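Local coordinates for packaging protein UL32 (Human herpesvirus 8 type M, PDB 6XF9) that probably helps direct newly made capsids to nuclear replication compartments, controlling cleavage and packaging of viral DNA, and assembles as a pentameric ring required for packaging, at residues P4-L7 with G8-T11; N325-L329 with V330-A334; T446-L449 with K450-L454. All blocks are in the same frame, centred on the assembly; numbering follows the deposited sequence.

Interaction 1. Residues P4-L7 with G8-T11; sequences PWQL and GTIT
Gln6 and Thr9 meet at the start of helix 7-12, where Gln6 holds the N-cap position and the chain turns out of a loop into the first helical turn. Most of the contact is backbone hydrogen bonding to two carbonyls, Gln6 O and Leu7 O. Gln6 O receives Ile10 N at 3.3 Å, in the carbonyl plane and with an N-H...O angle of 154°. It also takes a short but bent, weak bond from Thr9 N at 2.7 Å. One residue on, Leu7 O accepts Thr11 N at 2.9 Å, the first regular bond from a carbonyl within the helix, and is approached weakly by Ile10 N as well.

The side chains add a little to this. The Thr9 hydroxyl lies beside its own backbone N (chi1 -35°), which swings OG1 back over the cap, where it gives Gln6 O a weak third bond of 3.2 Å. The Gln6 amide leads off the other way and is bound through NE2 to Val3 O. The Leu7 side chain packs on Pro222 and Leu224.

Around the cap, Thr9 and Ile10 lie against helix 89-106, on Asp98 and Ala97 among others. Asp98 also accepts Trp5 N, while the Trp5 ring packs edge-to-face with Phe386 and bonds through NE1 to Ala303 O. These contacts place the incoming loop between helix 89-106 and residues from later in the chain, Ala303 and Phe386.

The tightest side-chain approach is Thr9 OG1 to Gln6 CB, 3.1 Å, the two side chains crossing at a slant.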
# COMPACT_ATOMS: atom_id res chain seq x y z
N PRO D 4 -23.34 -50.16 -6.87
CA PRO D 4 -23.78 -49.01 -6.06
C PRO D 4 -24.91 -48.23 -6.72
O PRO D 4 -25.29 -48.48 -7.86
CB PRO D 4 -22.51 -48.16 -5.96
CG PRO D 4 -21.39 -49.15 -6.10
CD PRO D 4 -21.89 -50.10 -7.15
N TRP D 5 -25.42 -47.25 -5.97
CA TRP D 5 -26.48 -46.35 -6.43
C TRP D 5 -27.77 -47.09 -6.73
O TRP D 5 -28.43 -46.85 -7.74
CB TRP D 5 -26.04 -45.56 -7.67
CG TRP D 5 -25.83 -44.13 -7.36
CD1 TRP D 5 -26.64 -43.09 -7.72
CD2 TRP D 5 -24.75 -43.56 -6.61
NE1 TRP D 5 -26.13 -41.91 -7.24
CE2 TRP D 5 -24.97 -42.17 -6.55
CE3 TRP D 5 -23.61 -44.10 -5.99
CZ2 TRP D 5 -24.10 -41.29 -5.89
CZ3 TRP D 5 -22.74 -43.23 -5.32
CH2 TRP D 5 -22.99 -41.84 -5.29
N GLN D 6 -28.17 -47.96 -5.82
CA GLN D 6 -29.38 -48.74 -6.03
C GLN D 6 -30.41 -48.38 -4.98
O GLN D 6 -30.17 -48.57 -3.79
CB GLN D 6 -29.11 -50.24 -6.01
CG GLN D 6 -28.22 -50.62 -7.14
CD GLN D 6 -28.48 -52.01 -7.64
OE1 GLN D 6 -29.37 -52.22 -8.48
NE2 GLN D 6 -27.68 -52.98 -7.16
N LEU D 7 -31.55 -47.88 -5.45
CA LEU D 7 -32.63 -47.55 -4.52
C LEU D 7 -32.89 -48.69 -3.54
O LEU D 7 -32.98 -48.46 -2.32
CB LEU D 7 -33.88 -47.22 -5.33
CG LEU D 7 -35.14 -46.78 -4.63
CD1 LEU D 7 -34.82 -45.84 -3.48
CD2 LEU D 7 -36.03 -46.09 -5.67
N GLY D 8 -32.89 -49.93 -4.03
CA GLY D 8 -33.07 -51.07 -3.15
C GLY D 8 -32.07 -51.13 -2.01
O GLY D 8 -32.42 -51.49 -0.89
N THR D 9 -30.81 -50.77 -2.29
CA THR D 9 -29.79 -50.79 -1.24
C THR D 9 -30.15 -49.79 -0.15
O THR D 9 -29.92 -50.03 1.05
CB THR D 9 -28.42 -50.47 -1.81
OG1 THR D 9 -28.27 -51.00 -3.14
CG2 THR D 9 -27.35 -51.07 -0.91
N ILE D 10 -30.70 -48.64 -0.56
CA ILE D 10 -31.14 -47.63 0.40
C ILE D 10 -32.28 -48.16 1.24
O ILE D 10 -32.31 -48.00 2.47
CB ILE D 10 -31.53 -46.33 -0.33
CG1 ILE D 10 -30.28 -45.60 -0.85
CG2 ILE D 10 -32.33 -45.44 0.61
CD1 ILE D 10 -30.56 -44.67 -1.99
N THR D 11 -33.27 -48.78 0.57
CA THR D 11 -34.47 -49.27 1.24
C THR D 11 -34.17 -50.34 2.29
O THR D 11 -34.67 -50.26 3.42
CB THR D 11 -35.45 -49.83 0.19
OG1 THR D 11 -36.15 -48.76 -0.46
CG2 THR D 11 -36.45 -50.73 0.85

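Interaction 2. Residues N325-L329 with V330-A334; sequences NNVKL and VDRIA
Arg332 CG sits beside its own backbone N (chi1 -71°), and the chain then runs extended to NE, a shape that carries the guanidinium back along the loop entering helix 329-338 as far as Val327. There NE gives Val327 O a nearly straight bond of 2.9 Å (165°), with the oxygen in the guanidinium plane. NH1 turns to Val319 O of the preceding helix, so the guanidinium is held between a loop carbonyl and one of helix 308-321. Just before this, Asn326 is the centre of an inverse gamma turn.

Lys328 is the N-cap residue. Its CG lies between the backbone N and the carbonyl carbon (chi1 81°), and with bends further out the chain folds over the first turn: CG presses on Val330 CG2 at 3.5 Å, tighter than usual for carbons, and CD lies 3.3 Å from Asp331 OD2. The charges themselves stay apart, Lys328 NZ being 5.2 Å from Asp331 OD2. Each has a partner on the second subunit: NZ binds Ser50 O and OD2 binds the backbone N of Cys52, a zinc ligand of that subunit. Asp331 thus reaches the backbone of a zinc-binding residue across the subunit interface and may help position it; its place in the first helical turn probably favours the negative charge.

Val327 packs on the first turn, its CG1 touching Asp331 CB at 3.5 Å and Arg332 CG at 3.6 Å. The backbone starts the helix with Arg332 N on Lys328 O at 2.9 Å, then Ile333 N on Leu329 O. Leu329 and Ile333 wedge between helix 308-321, at Val319, and helix 360-369, at His364, with Ile333 reaching Ile363 too.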
# COMPACT_ATOMS: atom_id res chain seq x y z
N ASN D 325 -32.66 -12.41 -29.18
CA ASN D 325 -32.42 -11.06 -28.66
C ASN D 325 -31.93 -11.10 -27.21
O ASN D 325 -31.83 -12.15 -26.56
CB ASN D 325 -33.66 -10.17 -28.82
CG ASN D 325 -34.94 -10.83 -28.33
OD1 ASN D 325 -35.04 -12.05 -28.27
ND2 ASN D 325 -35.92 -10.02 -27.96
N ASN D 326 -31.73 -9.90 -26.67
CA ASN D 326 -31.14 -9.64 -25.37
C ASN D 326 -32.05 -9.72 -24.14
O ASN D 326 -32.02 -8.82 -23.31
CB ASN D 326 -30.55 -8.23 -25.40
CG ASN D 326 -29.50 -8.01 -24.36
OD1 ASN D 326 -28.91 -8.97 -23.85
ND2 ASN D 326 -29.30 -6.76 -23.98
N VAL D 327 -32.78 -10.81 -23.98
CA VAL D 327 -33.59 -11.06 -22.82
C VAL D 327 -32.70 -11.61 -21.68
O VAL D 327 -31.86 -12.42 -21.95
CB VAL D 327 -34.66 -12.07 -23.18
CG1 VAL D 327 -35.16 -12.79 -21.98
CG2 VAL D 327 -35.79 -11.41 -23.91
N LYS D 328 -32.89 -11.21 -20.45
CA LYS D 328 -32.04 -11.68 -19.37
C LYS D 328 -32.18 -13.17 -19.08
O LYS D 328 -33.20 -13.76 -19.32
CB LYS D 328 -32.18 -10.81 -18.12
CG LYS D 328 -33.37 -11.10 -17.24
CD LYS D 328 -33.87 -9.87 -16.52
CE LYS D 328 -32.99 -9.44 -15.39
NZ LYS D 328 -33.46 -8.16 -14.83
N LEU D 329 -31.13 -13.79 -18.57
CA LEU D 329 -31.11 -15.23 -18.38
C LEU D 329 -32.28 -15.70 -17.52
O LEU D 329 -32.81 -16.79 -17.75
CB LEU D 329 -29.77 -15.65 -17.77
CG LEU D 329 -28.64 -15.47 -18.76
CD1 LEU D 329 -27.26 -15.60 -18.09
CD2 LEU D 329 -28.84 -16.49 -19.83
N VAL D 330 -32.70 -14.92 -16.52
CA VAL D 330 -33.80 -15.42 -15.68
C VAL D 330 -35.13 -15.36 -16.44
O VAL D 330 -36.03 -16.17 -16.18
CB VAL D 330 -33.91 -14.67 -14.33
CG1 VAL D 330 -32.76 -15.02 -13.43
CG2 VAL D 330 -33.98 -13.18 -14.53
N ASP D 331 -35.29 -14.41 -17.36
CA ASP D 331 -36.49 -14.38 -18.20
C ASP D 331 -36.47 -15.48 -19.27
O ASP D 331 -37.49 -16.13 -19.49
CB ASP D 331 -36.63 -13.00 -18.84
CG ASP D 331 -37.15 -11.98 -17.86
OD1 ASP D 331 -37.94 -12.39 -16.96
OD2 ASP D 331 -36.75 -10.78 -17.94
N ARG D 332 -35.31 -15.73 -19.90
CA ARG D 332 -35.19 -16.83 -20.86
C ARG D 332 -35.57 -18.15 -20.22
O ARG D 332 -36.23 -18.99 -20.84
CB ARG D 332 -33.77 -16.93 -21.37
CG ARG D 332 -33.34 -15.86 -22.29
CD ARG D 332 -31.88 -16.02 -22.63
NE ARG D 332 -31.42 -14.92 -23.45
CZ ARG D 332 -30.95 -15.04 -24.68
NH1 ARG D 332 -30.87 -16.25 -25.23
NH2 ARG D 332 -30.56 -13.96 -25.35
N ILE D 333 -35.11 -18.37 -18.99
CA ILE D 333 -35.46 -19.58 -18.26
C ILE D 333 -36.97 -19.64 -18.05
O ILE D 333 -37.60 -20.69 -18.23
CB ILE D 333 -34.69 -19.61 -16.94
CG1 ILE D 333 -33.20 -19.79 -17.21
CG2 ILE D 333 -35.21 -20.70 -16.05
CD1 ILE D 333 -32.30 -19.36 -16.07
N ALA D 334 -37.58 -18.52 -17.66
CA ALA D 334 -39.03 -18.51 -17.48
C ALA D 334 -39.75 -18.76 -18.79
O ALA D 334 -40.72 -19.52 -18.83
CB ALA D 334 -39.48 -17.19 -16.86

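Interaction 3. Residues T446-L449 with K450-L454; sequences TAQL and KRHRL. With ZN (zinc ion), chain Q.
His452 touches Gln448 with one ring nitrogen and zinc with the other. NE2 binds the metal at 2.0 Å, and Cys191, Cys192 and Cys415 complete the site. ND1 donates to Gln448 O, 2.8 Å away and in the ring plane, though it comes from above the carbonyl plane. The same oxygen accepts His452 N at 2.9 Å, so one carbonyl grips both ring and backbone, which helps fix the ring's rotation, with NE2 turned to the zinc ion.

Beside the ring, Gln448 bends at chi2 (-77°) to bring OE1 within 3.2 Å of His452 CE1. OE1 also takes a weak bond from Arg451 NH1, 2.7 Å, at the guanidinium edge; the amide's NE2 goes to Glu444. Gln448 also packs on Val417 and Leu421 of helix 416-430, and His452 on Val418.

His452 is the first residue to leave helical phi/psi after helix 435-451, which ends in a Schellman motif. Arg453, with positive phi, lets Leu454 N return to Leu449 O at 2.9 Å, while Arg453 N bonds Lys450 O. The motif's usual hydrophobic contact is present: Leu454 CD1 meets Leu449 CD2 at 3.6 Å, the side chains crossing near a right angle. A turn back, the aliphatic part of Lys450 runs alongside Thr446, CE lying 3.7 Å from CG2.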
# COMPACT_ATOMS: atom_id res chain seq x y z
N THR D 446 -12.02 -16.31 -10.02
CA THR D 446 -12.34 -15.86 -11.37
C THR D 446 -11.22 -16.21 -12.35
O THR D 446 -11.48 -16.64 -13.47
CB THR D 446 -12.61 -14.37 -11.38
OG1 THR D 446 -13.65 -14.09 -10.44
CG2 THR D 446 -13.08 -13.96 -12.74
N ALA D 447 -9.96 -16.02 -11.93
CA ALA D 447 -8.83 -16.34 -12.80
C ALA D 447 -8.83 -17.82 -13.16
O ALA D 447 -8.65 -18.18 -14.32
CB ALA D 447 -7.52 -15.95 -12.13
N GLN D 448 -9.04 -18.69 -12.17
CA GLN D 448 -9.03 -20.12 -12.46
C GLN D 448 -10.23 -20.53 -13.30
O GLN D 448 -10.10 -21.34 -14.22
CB GLN D 448 -9.01 -20.91 -11.17
CG GLN D 448 -7.83 -20.59 -10.32
CD GLN D 448 -6.57 -21.24 -10.80
OE1 GLN D 448 -6.56 -21.94 -11.83
NE2 GLN D 448 -5.50 -21.05 -10.05
N LEU D 449 -11.40 -19.96 -13.03
CA LEU D 449 -12.56 -20.27 -13.87
C LEU D 449 -12.27 -20.05 -15.34
O LEU D 449 -12.65 -20.87 -16.19
CB LEU D 449 -13.77 -19.44 -13.44
CG LEU D 449 -14.42 -19.97 -12.18
CD1 LEU D 449 -15.70 -19.22 -11.95
CD2 LEU D 449 -14.70 -21.43 -12.39
N LYS D 450 -11.59 -18.95 -15.68
CA LYS D 450 -11.31 -18.68 -17.10
C LYS D 450 -10.24 -19.63 -17.62
O LYS D 450 -10.33 -20.13 -18.75
CB LYS D 450 -10.87 -17.22 -17.29
CG LYS D 450 -11.95 -16.23 -16.86
CD LYS D 450 -11.60 -14.76 -17.12
CE LYS D 450 -12.58 -13.80 -16.43
NZ LYS D 450 -14.02 -13.91 -16.87
N ARG D 451 -9.22 -19.89 -16.79
CA ARG D 451 -8.14 -20.80 -17.15
C ARG D 451 -8.63 -22.22 -17.40
O ARG D 451 -8.00 -22.97 -18.15
CB ARG D 451 -7.10 -20.75 -16.04
CG ARG D 451 -5.80 -21.36 -16.37
CD ARG D 451 -4.77 -20.94 -15.38
NE ARG D 451 -3.70 -21.92 -15.33
CZ ARG D 451 -3.58 -22.80 -14.34
NH1 ARG D 451 -4.50 -22.79 -13.37
NH2 ARG D 451 -2.58 -23.69 -14.34
N HIS D 452 -9.75 -22.61 -16.79
CA HIS D 452 -10.31 -23.95 -16.97
C HIS D 452 -11.49 -23.96 -17.93
O HIS D 452 -12.22 -24.95 -17.99
CB HIS D 452 -10.75 -24.54 -15.63
CG HIS D 452 -9.60 -24.86 -14.72
ND1 HIS D 452 -9.02 -23.92 -13.90
CD2 HIS D 452 -8.92 -26.01 -14.52
CE1 HIS D 452 -8.03 -24.47 -13.23
NE2 HIS D 452 -7.94 -25.74 -13.59
N ARG D 453 -11.70 -22.85 -18.66
CA ARG D 453 -12.78 -22.74 -19.66
C ARG D 453 -14.16 -23.03 -19.08
O ARG D 453 -14.98 -23.70 -19.71
CB ARG D 453 -12.49 -23.62 -20.88
CG ARG D 453 -11.05 -23.45 -21.39
CD ARG D 453 -10.74 -24.28 -22.63
NE ARG D 453 -9.64 -25.20 -22.35
CZ ARG D 453 -9.73 -26.53 -22.38
NH1 ARG D 453 -10.87 -27.13 -22.73
NH2 ARG D 453 -8.67 -27.26 -22.08
N LEU D 454 -14.42 -22.52 -17.87
CA LEU D 454 -15.73 -22.57 -17.24
C LEU D 454 -16.38 -21.20 -17.34
O LEU D 454 -15.85 -20.22 -16.80
CB LEU D 454 -15.64 -23.01 -15.79
CG LEU D 454 -15.12 -24.43 -15.56
CD1 LEU D 454 -14.55 -24.59 -14.15
CD2 LEU D 454 -16.18 -25.48 -15.83
ZN ZN Q . -6.90 -27.34 -12.85

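In the fold
Following the chain from its N terminus, the three contacts come in series: each is local to one helix end, and none nests within or crosses another. Interaction 1 opens helix 7-12 and seats the N-terminal loop against helix 89-106. Some 39 Å away between centres, interaction 2 ends the loop between helices 308-321 and 329-338, beside helix 360-369 and at the boundary with a second subunit. Interaction 3 ends helix 435-451 and ties it to helix 416-430 and a zinc site; it lies across the chain's centre from interaction 1, while its nearest atoms are about 12 Å from interaction 2.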